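PDB 3B8Y: endo-pectate lyase from Erwinia chrysanthemi, which cleaves alpha-1,4-linked galacturonan by calcium-dependent elimination, and probably acts in an endo mode on both polygalacturonate and highly methylated pectins. Local coordinates for residues A[24-29]-A[101-106]; A[51-56]-A[80-85]; A[227-232]-A[252-257]; A[285-290]-A[314-319]. One frame throughout, in Å; residues are numbered along the deposited sequence.

Interaction 1 (A[24-29]-A[101-106]); sequences LMLSQK and NAVTTA
L24 and L26 each hold CG anti to the backbone N (chi1 -180° and -179°), and this directs both isobutyl groups from strand 22-29 to V103. V103 meets them with CG2, which sits between its own backbone N and carbonyl carbon. L24 CD2 lies 3.5 Å from V103 CG2, tighter than usual for two methyl groups. The two side chains cross at about a right angle. L26 approaches the same branch from further along the strand, with its CB 3.8 Å from V103 CG2. L26 CD2 then reaches on to the backbone and comes 3.9 Å from T104 O. Beyond it, the end of the Q28 side chain lies across the CG2 methyl of T105. At the other end, the N101 side chain comes up beside the backbone of L24. The threonine hydroxyls are used elsewhere. T104 OG1 accepts from A106 N at 3.0 Å in an ST turn, and both T104 and T105 bond to the backbone of Y84. Strands 22-29 and 97-104 are outermost strands of the two antiparallel sheets in the N-terminal sandwich, which has the topology of a fibronectin type III domain. The segments run nearly parallel, 7° apart, with the CA atoms of M25 and V103 6.2 Å apart. The two sheets are thus joined here chiefly by aliphatic packing, and the polar groups of T104 and T105 serve their own sheet.

Interaction 2 (A[51-56]-A[80-85]); sequences RGTTSN and SGLNYW
G52 and W85 form an antiparallel hydrogen-bonded pair where strand 44-52 ends and strand 85-92 begins. G52 N donates to W85 O at 3.0 Å. W85 N returns a bond to G52 O at 3.0 Å, the straighter of the two at 165°. Past this pair the chain of 53-55 turns under the indole of W85. S55 CA sits over the five-membered ring, 3.7 Å from its centroid and almost on the ring normal. T54 C lies over the same face nearer the rim, 3.4 Å from W85 CE3. The pair belongs to the four-stranded sheet of the fibronectin type III-like domain, in which these two strands are the central neighbours. A water in the plane of the indole accepts from W85 NE1 at 2.9 Å and has a weak link to S55 OG. On the other side of the bridge, the R51 side chain crosses the Y84 ring obliquely. R51 CD comes 3.5 Å from Y84 CD2. Beyond it the chain bends at chi3 (68°), and this sets the guanidinium by Y84 CE2. That atom lies over one face of the guanidinium, toward its rim, with the two planes 43° apart. The charged end of R51 is paired with D75.

Interaction 3 (A[227-232]-A[252-257]); sequences QHNSKN and RSCGDC. With ADA (alpha-D-galactopyranuronic acid), chain C; ADA (alpha-D-galactopyranuronic acid), chain B; ADA (alpha-D-galactopyranuronic acid), chain D; ADA (alpha-D-galactopyranuronic acid), chain E.
Q227 lies beside R252 in parallel pairing. Its side chain bends at chi2 (-61°) and extends to the carboxylate of the galacturonate of chain C and to the sugar of chain B. H228 comes next and makes the two backbone bonds of the contact. Its N donates to R252 O at 3.2 Å, and its O accepts from C254 N at 3.0 Å. The H228 imidazole turns from the contact and bonds to S233 and W251. N229 follows where the strand gives way to a loop. Its ND2 donates to O6B of the chain C sugar at 3.0 Å, while OD1 lies 3.3 Å from C254 CB and close to the C254-C257 disulfide. That disulfide closes a tight loop, and C254 SG packs 3.7 Å from C3 of the same sugar. D256 OD2 accepts the O2 hydroxyl of that sugar at 2.6 Å. G255 N donates to O2 of the chain B sugar. R252 holds CG anti to its N and bends at chi2. Its guanidinium then grips the chain D carboxylate edge-on by two bonds, NE to O6A and NH1 to O6B, each 2.7 Å. The contact is therefore part of the floor of the oligogalacturonate site. Strands 224-228 and 249-253 are successive parallel strands of one face of the right-handed beta-helix. Strand 195-199 flanks the first, with N199 bonded to the backbone of Q227 and N229. Strand 276-284 flanks the second, and F312 of strand 309-312 makes a cation-pi contact with R252.

Interaction 4 (A[285-290]-A[314-319]); sequences RNYGDV and GVVKGQ. With ADA (alpha-D-galactopyranuronic acid), chain C.
N286 grips the backbone of G314 with both ends of its amide. G314 N donates to N286 OD1 at 2.8 Å, nearly straight at 173°. N286 ND2 donates to G314 O at 2.9 Å in a more bent bond. The two bonds together fix the rotation of the amide. The N286 CG lies between its backbone N and carbonyl carbon (chi1 57°), and this turns the amide to the glycine. The same amide lies against its neighbour, with ND2 placed over one face of the Y287 ring toward the rim. Outward from the polar pair, the Y287 ring rests on the peptide of G314. Its CE1 is 3.6 Å from G314 CA. With no side chain at G314, the ring can come this near. Y287 OH reaches further along the chain, 3.4 Å from V315 C, and meets the V316 CG2 methyl at 3.9 Å. A type I turn from R285 to G288 presents N286 and Y287 side by side, closed by G288 N to R285 O. Further along the other segment, K317 NZ donates to O3 of the chain C galacturonate at 3.2 Å, and lies 2.8 Å from its O2. K317 is the second residue of a type II turn from V316 to Q319. The arrangement is loop-to-loop packing between connections that leave successive parallel strands of a beta-helix, here beside the bound oligogalacturonate.

Interactions 1 and 2 lie in the N-terminal sandwich, and interactions 3 and 4 lie on the opposite side of the chain's centre, in the beta-helix. Within each pair the contacts touch. Interactions 1 and 2 meet at Y84, and S253 and G255 of interaction 3 bond to D289 and V315 of interaction 4. Interaction 3 is the most buried. Interactions 1, 2 and 4 are partly buried. Interaction 1 joins two sheets by aliphatic packing, whereas interaction 2 adds aromatic contacts to pairing within one sheet. Interactions 3 and 4 share the chain C sugar, but interaction 3 supplies several of its partners and interaction 4 reaches it through K317.

Interaction 1 (A[24-29]-A[101-106])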
# COMPACT_ATOMS: atom_id res chain seq x y z
N LEU A 24 -3.36 -10.64 -11.48
CA LEU A 24 -2.30 -10.96 -10.54
C LEU A 24 -0.94 -10.44 -10.95
O LEU A 24 -0.56 -10.53 -12.12
CB LEU A 24 -2.23 -12.47 -10.35
CG LEU A 24 -1.19 -13.06 -9.39
CD1 LEU A 24 -1.50 -12.66 -7.94
CD2 LEU A 24 -1.23 -14.59 -9.51
N MET A 25 -0.18 -9.99 -9.96
CA MET A 25 1.18 -9.49 -10.17
C MET A 25 2.10 -10.09 -9.11
O MET A 25 1.67 -10.39 -7.99
CB MET A 25 1.22 -7.96 -10.10
CG MET A 25 0.53 -7.27 -11.27
SD MET A 25 0.48 -5.47 -11.07
CE MET A 25 2.17 -5.09 -11.09
N LEU A 26 3.37 -10.24 -9.47
CA LEU A 26 4.34 -10.80 -8.55
C LEU A 26 5.55 -9.92 -8.35
O LEU A 26 6.06 -9.29 -9.29
CB LEU A 26 4.79 -12.18 -9.04
CG LEU A 26 5.82 -12.95 -8.19
CD1 LEU A 26 5.39 -14.39 -8.09
CD2 LEU A 26 7.21 -12.83 -8.80
N SER A 27 6.02 -9.88 -7.10
CA SER A 27 7.21 -9.13 -6.74
C SER A 27 8.11 -10.05 -5.93
O SER A 27 7.68 -10.65 -4.95
CB SER A 27 6.87 -7.89 -5.92
OG SER A 27 8.07 -7.25 -5.52
N GLN A 28 9.36 -10.16 -6.37
CA GLN A 28 10.33 -11.00 -5.70
C GLN A 28 11.31 -10.12 -4.92
O GLN A 28 12.07 -9.36 -5.50
CB GLN A 28 11.07 -11.85 -6.75
CG GLN A 28 11.74 -13.08 -6.20
CD GLN A 28 11.89 -14.16 -7.26
OE1 GLN A 28 11.94 -13.88 -8.46
NE2 GLN A 28 11.94 -15.42 -6.81
N LYS A 29 11.24 -10.22 -3.59
CA LYS A 29 12.10 -9.45 -2.69
C LYS A 29 12.57 -10.28 -1.51
O LYS A 29 11.75 -10.84 -0.78
CB LYS A 29 11.35 -8.23 -2.12
CG LYS A 29 11.09 -7.13 -3.12
CD LYS A 29 12.38 -6.47 -3.55
CE LYS A 29 12.16 -5.63 -4.78
NZ LYS A 29 11.65 -6.53 -5.85
N ASN A 101 -4.68 -14.50 -13.99
CA ASN A 101 -3.70 -14.87 -14.99
C ASN A 101 -2.53 -15.49 -14.19
O ASN A 101 -2.47 -15.39 -12.95
CB ASN A 101 -3.19 -13.61 -15.70
CG ASN A 101 -2.69 -12.54 -14.71
OD1 ASN A 101 -1.48 -12.36 -14.52
ND2 ASN A 101 -3.63 -11.85 -14.07
N ALA A 102 -1.63 -16.14 -14.91
CA ALA A 102 -0.45 -16.72 -14.27
C ALA A 102 0.63 -15.65 -14.14
O ALA A 102 0.64 -14.68 -14.90
CB ALA A 102 0.08 -17.89 -15.11
N VAL A 103 1.45 -15.77 -13.10
CA VAL A 103 2.60 -14.90 -12.90
C VAL A 103 3.70 -15.88 -12.57
O VAL A 103 3.43 -16.96 -12.04
CB VAL A 103 2.45 -13.86 -11.73
CG1 VAL A 103 1.46 -12.77 -12.09
CG2 VAL A 103 2.12 -14.54 -10.41
N THR A 104 4.93 -15.53 -12.92
CA THR A 104 6.06 -16.42 -12.66
C THR A 104 7.33 -15.68 -12.22
O THR A 104 7.41 -14.46 -12.29
CB THR A 104 6.38 -17.31 -13.89
OG1 THR A 104 7.52 -18.14 -13.62
CG2 THR A 104 6.65 -16.46 -15.12
N THR A 105 8.29 -16.45 -11.70
CA THR A 105 9.58 -15.92 -11.27
C THR A 105 10.56 -15.94 -12.46
O THR A 105 11.54 -15.20 -12.48
CB THR A 105 10.16 -16.78 -10.14
OG1 THR A 105 10.15 -18.15 -10.53
CG2 THR A 105 9.35 -16.62 -8.86
N ALA A 106 10.24 -16.77 -13.46
CA ALA A 106 11.05 -16.92 -14.67
C ALA A 106 11.25 -15.62 -15.45
O ALA A 106 12.33 -15.48 -16.08
CB ALA A 106 10.43 -17.98 -15.57

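Interaction 2 (A[51-56]-A[80-85])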
# COMPACT_ATOMS: atom_id res chain seq x y z
N ARG A 51 0.19 -22.77 -6.68
CA ARG A 51 1.57 -22.66 -7.11
C ARG A 51 2.03 -23.92 -7.82
O ARG A 51 1.64 -25.02 -7.44
CB ARG A 51 2.47 -22.39 -5.90
CG ARG A 51 3.90 -21.98 -6.25
CD ARG A 51 4.78 -22.01 -5.01
NE ARG A 51 4.99 -23.37 -4.52
CZ ARG A 51 5.54 -23.68 -3.35
NH1 ARG A 51 5.69 -24.95 -3.02
NH2 ARG A 51 5.92 -22.73 -2.51
N GLY A 52 2.86 -23.74 -8.83
CA GLY A 52 3.37 -24.87 -9.59
C GLY A 52 4.83 -24.67 -9.96
O GLY A 52 5.36 -23.56 -9.87
N THR A 53 5.49 -25.75 -10.35
CA THR A 53 6.90 -25.69 -10.75
C THR A 53 7.05 -25.63 -12.25
O THR A 53 8.17 -25.70 -12.78
CB THR A 53 7.71 -26.87 -10.20
OG1 THR A 53 6.99 -28.09 -10.43
CG2 THR A 53 7.96 -26.67 -8.70
N THR A 54 5.91 -25.56 -12.95
CA THR A 54 5.88 -25.46 -14.40
C THR A 54 4.73 -24.54 -14.81
O THR A 54 3.93 -24.11 -13.99
CB THR A 54 5.69 -26.81 -15.12
OG1 THR A 54 4.33 -27.25 -14.96
CG2 THR A 54 6.65 -27.87 -14.58
N SER A 55 4.65 -24.30 -16.11
CA SER A 55 3.63 -23.43 -16.69
C SER A 55 2.24 -24.06 -16.68
O SER A 55 1.24 -23.34 -16.62
CB SER A 55 4.04 -23.11 -18.14
OG SER A 55 3.59 -21.82 -18.51
N ASN A 56 2.20 -25.39 -16.71
CA ASN A 56 0.96 -26.16 -16.76
C ASN A 56 0.01 -25.97 -15.56
O ASN A 56 0.22 -26.53 -14.49
CB ASN A 56 1.29 -27.65 -16.95
CG ASN A 56 0.07 -28.51 -17.23
OD1 ASN A 56 0.19 -29.73 -17.32
ND2 ASN A 56 -1.10 -27.88 -17.40
N SER A 80 15.11 -21.29 -4.08
CA SER A 80 15.65 -20.69 -5.30
C SER A 80 16.17 -21.76 -6.25
O SER A 80 16.21 -22.95 -5.91
CB SER A 80 16.76 -19.70 -4.96
OG SER A 80 16.28 -18.64 -4.15
N GLY A 81 16.58 -21.34 -7.44
CA GLY A 81 17.07 -22.29 -8.42
C GLY A 81 15.89 -22.94 -9.13
O GLY A 81 16.05 -23.55 -10.19
N LEU A 82 14.72 -22.85 -8.51
CA LEU A 82 13.48 -23.39 -9.06
C LEU A 82 12.51 -22.26 -9.41
O LEU A 82 12.22 -21.40 -8.58
CB LEU A 82 12.79 -24.34 -8.09
CG LEU A 82 13.25 -25.79 -8.07
CD1 LEU A 82 12.12 -26.65 -7.51
CD2 LEU A 82 13.61 -26.25 -9.48
N ASN A 83 12.05 -22.26 -10.66
CA ASN A 83 11.09 -21.26 -11.11
C ASN A 83 9.71 -21.66 -10.60
O ASN A 83 9.46 -22.84 -10.33
CB ASN A 83 11.06 -21.17 -12.64
CG ASN A 83 12.25 -20.43 -13.20
OD1 ASN A 83 12.56 -19.32 -12.76
ND2 ASN A 83 12.92 -21.02 -14.17
N TYR A 84 8.83 -20.68 -10.46
CA TYR A 84 7.47 -20.90 -9.97
C TYR A 84 6.42 -20.14 -10.76
O TYR A 84 6.66 -19.04 -11.26
CB TYR A 84 7.35 -20.47 -8.50
CG TYR A 84 8.09 -21.34 -7.54
CD1 TYR A 84 9.34 -20.96 -7.04
CD2 TYR A 84 7.56 -22.56 -7.13
CE1 TYR A 84 10.04 -21.77 -6.17
CE2 TYR A 84 8.24 -23.38 -6.27
CZ TYR A 84 9.48 -22.99 -5.79
OH TYR A 84 10.16 -23.82 -4.93
N TRP A 85 5.24 -20.74 -10.83
CA TRP A 85 4.10 -20.14 -11.49
C TRP A 85 3.03 -20.00 -10.41
O TRP A 85 2.88 -20.87 -9.55
CB TRP A 85 3.62 -21.01 -12.66
CG TRP A 85 4.39 -20.75 -13.92
CD1 TRP A 85 4.00 -19.97 -14.98
CD2 TRP A 85 5.70 -21.22 -14.24
NE1 TRP A 85 4.98 -19.93 -15.92
CE2 TRP A 85 6.05 -20.68 -15.50
CE3 TRP A 85 6.63 -22.05 -13.59
CZ2 TRP A 85 7.27 -20.94 -16.12
CZ3 TRP A 85 7.85 -22.31 -14.21
CH2 TRP A 85 8.16 -21.76 -15.46
O HOH W 1 5.33 -18.92 -18.61

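Interaction 3 (A[227-232]-A[252-257])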
# COMPACT_ATOMS: atom_id res chain seq x y z
N GLN A 227 1.82 10.05 2.11
CA GLN A 227 1.94 11.45 2.51
C GLN A 227 0.58 12.10 2.39
O GLN A 227 -0.05 12.04 1.33
CB GLN A 227 2.93 12.19 1.60
CG GLN A 227 4.19 12.68 2.28
CD GLN A 227 3.92 13.68 3.38
OE1 GLN A 227 3.25 14.69 3.18
NE2 GLN A 227 4.45 13.40 4.56
N HIS A 228 0.12 12.73 3.46
CA HIS A 228 -1.20 13.39 3.49
C HIS A 228 -1.01 14.89 3.67
O HIS A 228 -0.61 15.34 4.74
CB HIS A 228 -1.98 12.82 4.67
CG HIS A 228 -3.47 12.91 4.52
ND1 HIS A 228 -4.31 11.90 4.93
CD2 HIS A 228 -4.26 13.93 4.11
CE1 HIS A 228 -5.56 12.29 4.77
NE2 HIS A 228 -5.56 13.51 4.28
N ASN A 229 -1.30 15.66 2.62
CA ASN A 229 -1.13 17.12 2.67
C ASN A 229 -2.44 17.91 2.65
O ASN A 229 -2.49 19.04 3.13
CB ASN A 229 -0.25 17.59 1.52
CG ASN A 229 1.12 16.95 1.53
OD1 ASN A 229 1.68 16.66 2.58
ND2 ASN A 229 1.66 16.70 0.34
N SER A 230 -3.48 17.37 2.02
CA SER A 230 -4.77 18.06 1.98
C SER A 230 -5.42 18.01 3.37
O SER A 230 -5.04 17.19 4.20
CB SER A 230 -5.69 17.40 0.94
OG SER A 230 -5.88 16.03 1.23
N LYS A 231 -6.39 18.89 3.61
CA LYS A 231 -7.08 18.95 4.90
C LYS A 231 -8.54 18.52 4.74
O LYS A 231 -9.08 18.58 3.63
CB LYS A 231 -7.00 20.37 5.46
CG LYS A 231 -5.59 20.95 5.47
CD LYS A 231 -5.62 22.43 5.81
CE LYS A 231 -4.36 23.14 5.33
NZ LYS A 231 -4.51 24.63 5.48
N ASN A 232 -9.17 18.12 5.84
CA ASN A 232 -10.56 17.66 5.81
C ASN A 232 -10.66 16.47 4.86
O ASN A 232 -11.68 16.27 4.19
CB ASN A 232 -11.50 18.78 5.32
CG ASN A 232 -11.60 19.93 6.29
OD1 ASN A 232 -11.86 19.73 7.48
ND2 ASN A 232 -11.39 21.15 5.78
N ARG A 252 1.92 9.69 7.23
CA ARG A 252 2.28 10.89 7.95
C ARG A 252 1.45 12.10 7.52
O ARG A 252 1.41 12.46 6.34
CB ARG A 252 3.76 11.20 7.73
CG ARG A 252 4.22 12.46 8.42
CD ARG A 252 3.91 12.42 9.91
NE ARG A 252 4.78 13.34 10.63
CZ ARG A 252 4.36 14.38 11.33
NH1 ARG A 252 5.26 15.16 11.94
NH2 ARG A 252 3.06 14.62 11.48
N SER A 253 0.74 12.68 8.48
CA SER A 253 -0.01 13.90 8.23
C SER A 253 1.10 14.94 8.22
O SER A 253 1.79 15.11 9.23
CB SER A 253 -0.96 14.21 9.38
OG SER A 253 -1.46 15.52 9.24
N CYS A 254 1.31 15.58 7.08
CA CYS A 254 2.37 16.57 6.93
C CYS A 254 2.62 17.41 8.18
O CYS A 254 1.71 18.05 8.70
CB CYS A 254 2.08 17.48 5.75
SG CYS A 254 3.57 18.42 5.29
N GLY A 255 3.86 17.36 8.66
CA GLY A 255 4.22 18.09 9.86
C GLY A 255 4.60 19.55 9.67
O GLY A 255 4.30 20.37 10.55
N ASP A 256 5.22 19.88 8.54
CA ASP A 256 5.66 21.26 8.30
C ASP A 256 5.30 21.84 6.93
O ASP A 256 6.07 22.63 6.37
CB ASP A 256 7.18 21.35 8.51
CG ASP A 256 7.98 20.44 7.56
OD1 ASP A 256 9.20 20.28 7.78
OD2 ASP A 256 7.41 19.87 6.61
N CYS A 257 4.16 21.45 6.38
CA CYS A 257 3.75 21.95 5.08
C CYS A 257 3.44 23.43 5.03
O CYS A 257 3.10 24.03 6.05
CB CYS A 257 2.52 21.19 4.59
SG CYS A 257 2.94 19.62 3.78
C1 ADA C . 8.33 17.30 3.51
C2 ADA C . 8.06 18.78 3.24
C3 ADA C . 6.56 18.99 3.23
C4 ADA C . 5.98 18.12 2.11
C5 ADA C . 6.34 16.67 2.37
C6 ADA C . 5.80 15.80 1.26
O2 ADA C . 8.63 19.57 4.28
O3 ADA C . 6.26 20.36 2.99
O4 ADA C . 6.45 18.52 0.81
O5 ADA C . 7.77 16.48 2.47
O6B ADA C . 4.49 15.81 0.96
O6A ADA C . 6.56 15.10 0.62
C1 ADA B . 8.88 16.41 7.99
C2 ADA B . 7.42 16.43 7.52
C3 ADA B . 7.22 15.35 6.49
C4 ADA B . 8.17 15.62 5.33
C5 ADA B . 9.61 15.59 5.91
C6 ADA B . 10.61 15.82 4.79
O2 ADA B . 6.54 16.19 8.62
O3 ADA B . 5.87 15.37 6.03
O4 ADA B . 7.86 16.92 4.78
O5 ADA B . 9.77 16.63 6.89
O6B ADA B . 10.65 14.97 3.76
O6A ADA B . 11.36 16.77 4.82
C1 ADA D . 11.12 12.43 9.38
C2 ADA D . 11.61 13.56 8.48
C3 ADA D . 11.57 14.86 9.26
C4 ADA D . 10.11 15.11 9.70
C5 ADA D . 9.70 13.91 10.58
C6 ADA D . 8.28 14.14 11.00
O1 ADA D . 11.97 12.28 10.51
O2 ADA D . 12.95 13.30 8.07
O3 ADA D . 12.02 15.94 8.42
O4 ADA D . 9.21 15.17 8.58
O5 ADA D . 9.77 12.70 9.80
O6B ADA D . 7.96 15.21 11.74
O6A ADA D . 7.43 13.36 10.65
C1 ADA E . 5.47 18.98 -0.09
C2 ADA E . 5.99 19.12 -1.52
C3 ADA E . 7.04 20.23 -1.58
C4 ADA E . 6.39 21.52 -1.10
C5 ADA E . 5.90 21.29 0.34
C6 ADA E . 5.27 22.55 0.87
O2 ADA E . 6.56 17.88 -1.95
O3 ADA E . 7.51 20.38 -2.92
O4 ADA E . 5.27 21.83 -1.94
O5 ADA E . 4.91 20.22 0.39
O6B ADA E . 5.99 23.68 0.92
O6A ADA E . 4.13 22.54 1.26

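Interaction 4 (A[285-290]-A[314-319])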
# COMPACT_ATOMS: atom_id res chain seq x y z
N ARG A 285 -1.58 16.47 16.55
CA ARG A 285 -2.73 16.58 17.44
C ARG A 285 -3.28 17.99 17.57
O ARG A 285 -4.50 18.18 17.65
CB ARG A 285 -2.48 15.94 18.80
CG ARG A 285 -1.58 16.67 19.74
CD ARG A 285 -1.86 16.17 21.16
NE ARG A 285 -0.99 16.79 22.15
CZ ARG A 285 -0.01 16.16 22.79
NH1 ARG A 285 0.73 16.83 23.67
NH2 ARG A 285 0.23 14.87 22.57
N ASN A 286 -2.39 18.98 17.52
CA ASN A 286 -2.80 20.38 17.62
C ASN A 286 -3.70 20.78 16.46
O ASN A 286 -4.44 21.76 16.55
CB ASN A 286 -1.57 21.31 17.69
CG ASN A 286 -0.64 21.14 16.49
OD1 ASN A 286 -0.26 20.02 16.14
ND2 ASN A 286 -0.26 22.25 15.87
N TYR A 287 -3.63 20.02 15.37
CA TYR A 287 -4.44 20.28 14.18
C TYR A 287 -5.71 19.44 14.07
O TYR A 287 -6.44 19.55 13.09
CB TYR A 287 -3.60 20.11 12.91
CG TYR A 287 -2.55 21.18 12.67
CD1 TYR A 287 -1.45 20.93 11.85
CD2 TYR A 287 -2.67 22.46 13.23
CE1 TYR A 287 -0.50 21.90 11.58
CE2 TYR A 287 -1.71 23.45 12.97
CZ TYR A 287 -0.63 23.16 12.14
OH TYR A 287 0.33 24.10 11.86
N GLY A 288 -5.95 18.56 15.05
CA GLY A 288 -7.16 17.73 15.04
C GLY A 288 -7.11 16.41 14.27
O GLY A 288 -8.15 15.78 14.05
N ASP A 289 -5.92 15.99 13.87
CA ASP A 289 -5.76 14.74 13.13
C ASP A 289 -6.19 13.51 13.91
O ASP A 289 -6.01 13.44 15.13
CB ASP A 289 -4.30 14.53 12.73
CG ASP A 289 -3.78 15.60 11.82
OD1 ASP A 289 -4.57 16.42 11.29
OD2 ASP A 289 -2.55 15.62 11.64
N VAL A 290 -6.74 12.53 13.21
CA VAL A 290 -7.12 11.29 13.87
C VAL A 290 -6.70 10.09 13.04
O VAL A 290 -7.04 9.98 11.85
CB VAL A 290 -8.63 11.21 14.19
CG1 VAL A 290 -8.93 9.91 14.92
CG2 VAL A 290 -9.07 12.40 15.05
N GLY A 314 2.14 20.01 14.79
CA GLY A 314 2.29 20.45 13.41
C GLY A 314 2.60 21.93 13.40
O GLY A 314 2.18 22.66 14.29
N VAL A 315 3.37 22.37 12.41
CA VAL A 315 3.73 23.78 12.27
C VAL A 315 3.56 24.19 10.81
O VAL A 315 3.44 23.34 9.91
CB VAL A 315 5.21 24.05 12.67
CG1 VAL A 315 5.45 23.73 14.14
CG2 VAL A 315 6.17 23.26 11.78
N VAL A 316 3.49 25.50 10.58
CA VAL A 316 3.39 26.02 9.22
C VAL A 316 4.84 26.24 8.81
O VAL A 316 5.67 26.63 9.64
CB VAL A 316 2.61 27.37 9.18
CG1 VAL A 316 2.70 28.00 7.79
CG2 VAL A 316 1.15 27.15 9.54
N LYS A 317 5.15 25.93 7.56
CA LYS A 317 6.50 26.09 7.02
C LYS A 317 7.09 27.45 7.40
O LYS A 317 6.49 28.50 7.14
CB LYS A 317 6.47 25.95 5.50
CG LYS A 317 7.83 25.98 4.85
CD LYS A 317 8.51 24.64 4.88
CE LYS A 317 7.91 23.71 3.84
NZ LYS A 317 8.56 22.39 3.92
N GLY A 318 8.25 27.42 8.04
CA GLY A 318 8.92 28.64 8.46
C GLY A 318 8.60 29.11 9.86
O GLY A 318 9.43 29.75 10.50
N GLN A 319 7.41 28.78 10.36
CA GLN A 319 6.98 29.20 11.69
C GLN A 319 7.35 28.20 12.80
O GLN A 319 6.60 28.03 13.76
CB GLN A 319 5.47 29.45 11.70
CG GLN A 319 4.99 30.46 10.65
CD GLN A 319 3.48 30.64 10.63
OE1 GLN A 319 2.78 30.22 11.56
NE2 GLN A 319 2.96 31.25 9.57
C1 ADA C . 8.33 17.30 3.51
C2 ADA C . 8.06 18.78 3.24
C3 ADA C . 6.56 18.99 3.23
C4 ADA C . 5.98 18.12 2.11
C5 ADA C . 6.34 16.67 2.37
C6 ADA C . 5.80 15.80 1.26
O2 ADA C . 8.63 19.57 4.28
O3 ADA C . 6.26 20.36 2.99
O4 ADA C . 6.45 18.52 0.81
O5 ADA C . 7.77 16.48 2.47
O6B ADA C . 4.49 15.81 0.96
O6A ADA C . 6.56 15.10 0.62